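Local coordinates for protease (Helicobacter pylori, PDB 5EUF), which is probably a zinc-dependent M16-family peptidase and virulence factor that cleaves the cytoplasmic domain of human junctional adhesion molecule A, at residues Glu250-Phe261 with Gln304-Ala315. Numbering follows the deposited sequence.
Sequences EWVALGYKVPAF and QLQDESVFLFIA
Val252 with Ala315, Leu254 with Phe313, Tyr256 with Phe311 and Val258 with Ser309 form hydrogen-bonded antiparallel pairs. Most of these backbone bonds are straight; Phe313 N to Leu254 O measures 2.7 Å. At the Val258–Ser309 end the geometry worsens, and Val258 N sits above the carbonyl plane of Ser309. Beyond the strands, Phe261 N still reaches Gln306 O at 3.1 Å.

Apolar contacts gather on the face of Leu254, Tyr256 and Phe313. Tyr256 CD1 meets the edge of the Phe313 ring at CE2 (4.2 Å), while Val258 CG2 lies against Phe311 CB and Val252 CG1 against Ala315 CB (3.7 Å). In the loops, the extended Gln304 chain crosses Phe261, amide and ring planes 23° apart, with NE2 over one ring face near the rim. Phe261 CG, anti to the backbone N (chi1 -179°), brings the ring edge to Gln304 O, 3.2 Å from CD1.

On the face of Lys257 and Val310, Lys257 CD passes Glu308 OE1 at 3.7 Å, but NZ is hydrogen-bonded to Gln234 OE1 and Ala154 O. In the mixed five-stranded sheet 251-258 is the middle strand, flanked by 412-418 and 309-317, with edge strand 295-302 beyond the latter; helix 266-276 covers Val258, Phe311 and Phe313.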
# COMPACT_ATOMS: atom_id res chain seq x y z
N GLU B 250 -4.89 -11.11 -24.63
CA GLU B 250 -5.23 -9.99 -23.75
C GLU B 250 -6.30 -10.38 -22.74
O GLU B 250 -7.32 -10.97 -23.08
CB GLU B 250 -5.68 -8.78 -24.57
CG GLU B 250 -4.57 -8.14 -25.39
CD GLU B 250 -4.89 -6.73 -25.85
OE1 GLU B 250 -5.89 -6.15 -25.37
OE2 GLU B 250 -4.15 -6.19 -26.70
N TRP B 251 -6.05 -10.04 -21.48
CA TRP B 251 -6.96 -10.35 -20.38
C TRP B 251 -7.57 -9.08 -19.78
O TRP B 251 -7.04 -7.99 -19.97
CB TRP B 251 -6.24 -11.15 -19.30
CG TRP B 251 -5.77 -12.49 -19.75
CD1 TRP B 251 -4.72 -12.76 -20.58
CD2 TRP B 251 -6.34 -13.76 -19.40
NE1 TRP B 251 -4.60 -14.12 -20.77
CE2 TRP B 251 -5.58 -14.75 -20.05
CE3 TRP B 251 -7.41 -14.15 -18.59
CZ2 TRP B 251 -5.86 -16.11 -19.92
CZ3 TRP B 251 -7.69 -15.49 -18.46
CH2 TRP B 251 -6.92 -16.46 -19.12
N VAL B 252 -8.67 -9.24 -19.06
CA VAL B 252 -9.31 -8.10 -18.40
C VAL B 252 -9.86 -8.49 -17.03
O VAL B 252 -10.36 -9.60 -16.83
CB VAL B 252 -10.46 -7.52 -19.26
CG1 VAL B 252 -11.54 -8.56 -19.49
CG2 VAL B 252 -11.04 -6.27 -18.62
N ALA B 253 -9.73 -7.58 -16.07
CA ALA B 253 -10.33 -7.77 -14.76
C ALA B 253 -11.20 -6.57 -14.42
O ALA B 253 -10.70 -5.45 -14.31
CB ALA B 253 -9.27 -7.97 -13.70
N LEU B 254 -12.50 -6.80 -14.29
CA LEU B 254 -13.43 -5.74 -13.92
C LEU B 254 -14.09 -6.06 -12.59
O LEU B 254 -14.87 -7.01 -12.49
CB LEU B 254 -14.49 -5.54 -15.01
CG LEU B 254 -15.63 -4.57 -14.69
CD1 LEU B 254 -15.11 -3.18 -14.35
CD2 LEU B 254 -16.62 -4.50 -15.85
N GLY B 255 -13.77 -5.28 -11.57
CA GLY B 255 -14.29 -5.54 -10.24
C GLY B 255 -15.07 -4.37 -9.67
O GLY B 255 -14.73 -3.21 -9.89
N TYR B 256 -16.13 -4.69 -8.94
CA TYR B 256 -16.95 -3.68 -8.28
C TYR B 256 -16.91 -3.88 -6.77
O TYR B 256 -17.00 -5.01 -6.29
CB TYR B 256 -18.39 -3.74 -8.79
CG TYR B 256 -18.55 -3.30 -10.23
CD1 TYR B 256 -18.44 -4.21 -11.28
CD2 TYR B 256 -18.81 -1.97 -10.55
CE1 TYR B 256 -18.58 -3.81 -12.60
CE2 TYR B 256 -18.96 -1.56 -11.86
CZ TYR B 256 -18.85 -2.48 -12.88
OH TYR B 256 -19.00 -2.07 -14.19
N LYS B 257 -16.75 -2.79 -6.03
CA LYS B 257 -16.74 -2.85 -4.57
C LYS B 257 -18.06 -3.39 -4.05
O LYS B 257 -19.12 -3.17 -4.64
CB LYS B 257 -16.45 -1.48 -3.97
CG LYS B 257 -14.99 -1.07 -4.04
CD LYS B 257 -14.10 -1.96 -3.18
CE LYS B 257 -12.63 -1.65 -3.41
NZ LYS B 257 -12.31 -0.21 -3.21
N VAL B 258 -18.00 -4.08 -2.92
CA VAL B 258 -19.14 -4.82 -2.42
C VAL B 258 -19.04 -4.91 -0.89
O VAL B 258 -17.94 -4.90 -0.34
CB VAL B 258 -19.19 -6.22 -3.09
CG1 VAL B 258 -19.31 -7.35 -2.07
CG2 VAL B 258 -20.32 -6.27 -4.11
N PRO B 259 -20.20 -4.96 -0.21
CA PRO B 259 -20.25 -4.99 1.26
C PRO B 259 -19.42 -6.10 1.90
O PRO B 259 -18.99 -7.03 1.21
CB PRO B 259 -21.74 -5.20 1.55
CG PRO B 259 -22.43 -4.64 0.38
CD PRO B 259 -21.55 -4.95 -0.80
N ALA B 260 -19.22 -6.01 3.21
CA ALA B 260 -18.45 -7.00 3.95
C ALA B 260 -19.19 -8.34 4.06
O ALA B 260 -20.36 -8.46 3.66
CB ALA B 260 -18.11 -6.48 5.33
N PHE B 261 -18.51 -9.34 4.61
CA PHE B 261 -18.97 -10.73 4.64
C PHE B 261 -20.40 -10.91 5.16
O PHE B 261 -21.21 -11.59 4.53
CB PHE B 261 -18.02 -11.58 5.50
CG PHE B 261 -18.39 -13.03 5.59
CD1 PHE B 261 -17.93 -13.94 4.66
CD2 PHE B 261 -19.19 -13.50 6.62
CE1 PHE B 261 -18.26 -15.28 4.74
CE2 PHE B 261 -19.53 -14.84 6.71
CZ PHE B 261 -19.06 -15.73 5.76
N GLN B 304 -16.44 -13.44 -1.05
CA GLN B 304 -17.09 -13.08 0.20
C GLN B 304 -16.03 -12.83 1.26
O GLN B 304 -15.89 -13.59 2.22
CB GLN B 304 -18.07 -14.16 0.64
CG GLN B 304 -19.25 -13.63 1.44
CD GLN B 304 -20.33 -14.67 1.64
OE1 GLN B 304 -20.40 -15.66 0.91
NE2 GLN B 304 -21.18 -14.46 2.63
N LEU B 305 -15.27 -11.76 1.05
CA LEU B 305 -14.19 -11.38 1.95
C LEU B 305 -14.75 -10.82 3.25
O LEU B 305 -15.86 -10.28 3.28
CB LEU B 305 -13.27 -10.36 1.28
CG LEU B 305 -12.61 -10.78 -0.03
CD1 LEU B 305 -11.98 -9.59 -0.72
CD2 LEU B 305 -11.58 -11.86 0.22
N GLN B 306 -13.97 -10.95 4.32
CA GLN B 306 -14.40 -10.52 5.65
C GLN B 306 -14.73 -9.03 5.69
O GLN B 306 -15.84 -8.65 6.07
CB GLN B 306 -13.32 -10.85 6.68
CG GLN B 306 -13.64 -10.42 8.09
CD GLN B 306 -12.68 -11.01 9.11
OE1 GLN B 306 -12.03 -12.03 8.85
NE2 GLN B 306 -12.57 -10.37 10.26
N ASP B 307 -13.78 -8.19 5.30
CA ASP B 307 -14.00 -6.75 5.24
C ASP B 307 -14.65 -6.36 3.92
O ASP B 307 -15.24 -7.22 3.25
CB ASP B 307 -12.69 -5.99 5.45
CG ASP B 307 -12.13 -6.18 6.85
OD1 ASP B 307 -12.93 -6.27 7.80
OD2 ASP B 307 -10.89 -6.25 6.99
N GLU B 308 -14.55 -5.09 3.53
CA GLU B 308 -15.16 -4.64 2.28
C GLU B 308 -14.67 -5.48 1.10
O GLU B 308 -13.47 -5.54 0.82
CB GLU B 308 -14.87 -3.16 2.01
CG GLU B 308 -15.46 -2.68 0.70
CD GLU B 308 -15.42 -1.17 0.54
OE1 GLU B 308 -16.13 -0.65 -0.34
OE2 GLU B 308 -14.68 -0.51 1.30
N SER B 309 -15.61 -6.13 0.43
CA SER B 309 -15.28 -7.17 -0.53
C SER B 309 -15.35 -6.69 -1.97
O SER B 309 -15.50 -5.50 -2.24
CB SER B 309 -16.21 -8.37 -0.34
OG SER B 309 -15.94 -9.38 -1.30
N VAL B 310 -15.25 -7.65 -2.89
CA VAL B 310 -15.18 -7.34 -4.32
C VAL B 310 -15.92 -8.38 -5.15
O VAL B 310 -15.75 -9.59 -4.97
CB VAL B 310 -13.70 -7.25 -4.78
CG1 VAL B 310 -13.56 -7.62 -6.25
CG2 VAL B 310 -13.15 -5.85 -4.53
N PHE B 311 -16.77 -7.90 -6.06
CA PHE B 311 -17.37 -8.74 -7.08
C PHE B 311 -16.50 -8.66 -8.32
O PHE B 311 -16.27 -7.57 -8.85
CB PHE B 311 -18.80 -8.31 -7.38
CG PHE B 311 -19.61 -9.34 -8.12
CD1 PHE B 311 -19.43 -9.55 -9.48
CD2 PHE B 311 -20.56 -10.10 -7.45
CE1 PHE B 311 -20.17 -10.49 -10.16
CE2 PHE B 311 -21.30 -11.04 -8.12
CZ PHE B 311 -21.11 -11.24 -9.48
N LEU B 312 -16.02 -9.80 -8.80
CA LEU B 312 -14.95 -9.80 -9.79
C LEU B 312 -15.32 -10.45 -11.13
O LEU B 312 -15.78 -11.60 -11.17
CB LEU B 312 -13.73 -10.51 -9.20
CG LEU B 312 -12.43 -10.41 -9.99
CD1 LEU B 312 -12.05 -8.96 -10.21
CD2 LEU B 312 -11.32 -11.14 -9.25
N PHE B 313 -15.12 -9.71 -12.21
CA PHE B 313 -15.27 -10.25 -13.57
C PHE B 313 -13.90 -10.44 -14.22
O PHE B 313 -13.11 -9.50 -14.29
CB PHE B 313 -16.11 -9.31 -14.44
CG PHE B 313 -17.54 -9.20 -14.01
CD1 PHE B 313 -18.50 -10.05 -14.53
CD2 PHE B 313 -17.93 -8.22 -13.10
CE1 PHE B 313 -19.83 -9.94 -14.14
CE2 PHE B 313 -19.25 -8.11 -12.71
CZ PHE B 313 -20.19 -8.97 -13.23
N ILE B 314 -13.63 -11.65 -14.70
CA ILE B 314 -12.36 -11.93 -15.38
C ILE B 314 -12.59 -12.59 -16.73
O ILE B 314 -13.34 -13.56 -16.85
CB ILE B 314 -11.46 -12.83 -14.52
CG1 ILE B 314 -11.17 -12.17 -13.17
CG2 ILE B 314 -10.16 -13.13 -15.25
CD1 ILE B 314 -10.24 -12.96 -12.28
N ALA B 315 -11.93 -12.06 -17.76
CA ALA B 315 -12.08 -12.59 -19.11
C ALA B 315 -10.77 -12.56 -19.90
O ALA B 315 -10.05 -11.57 -19.88
CB ALA B 315 -13.16 -11.83 -19.86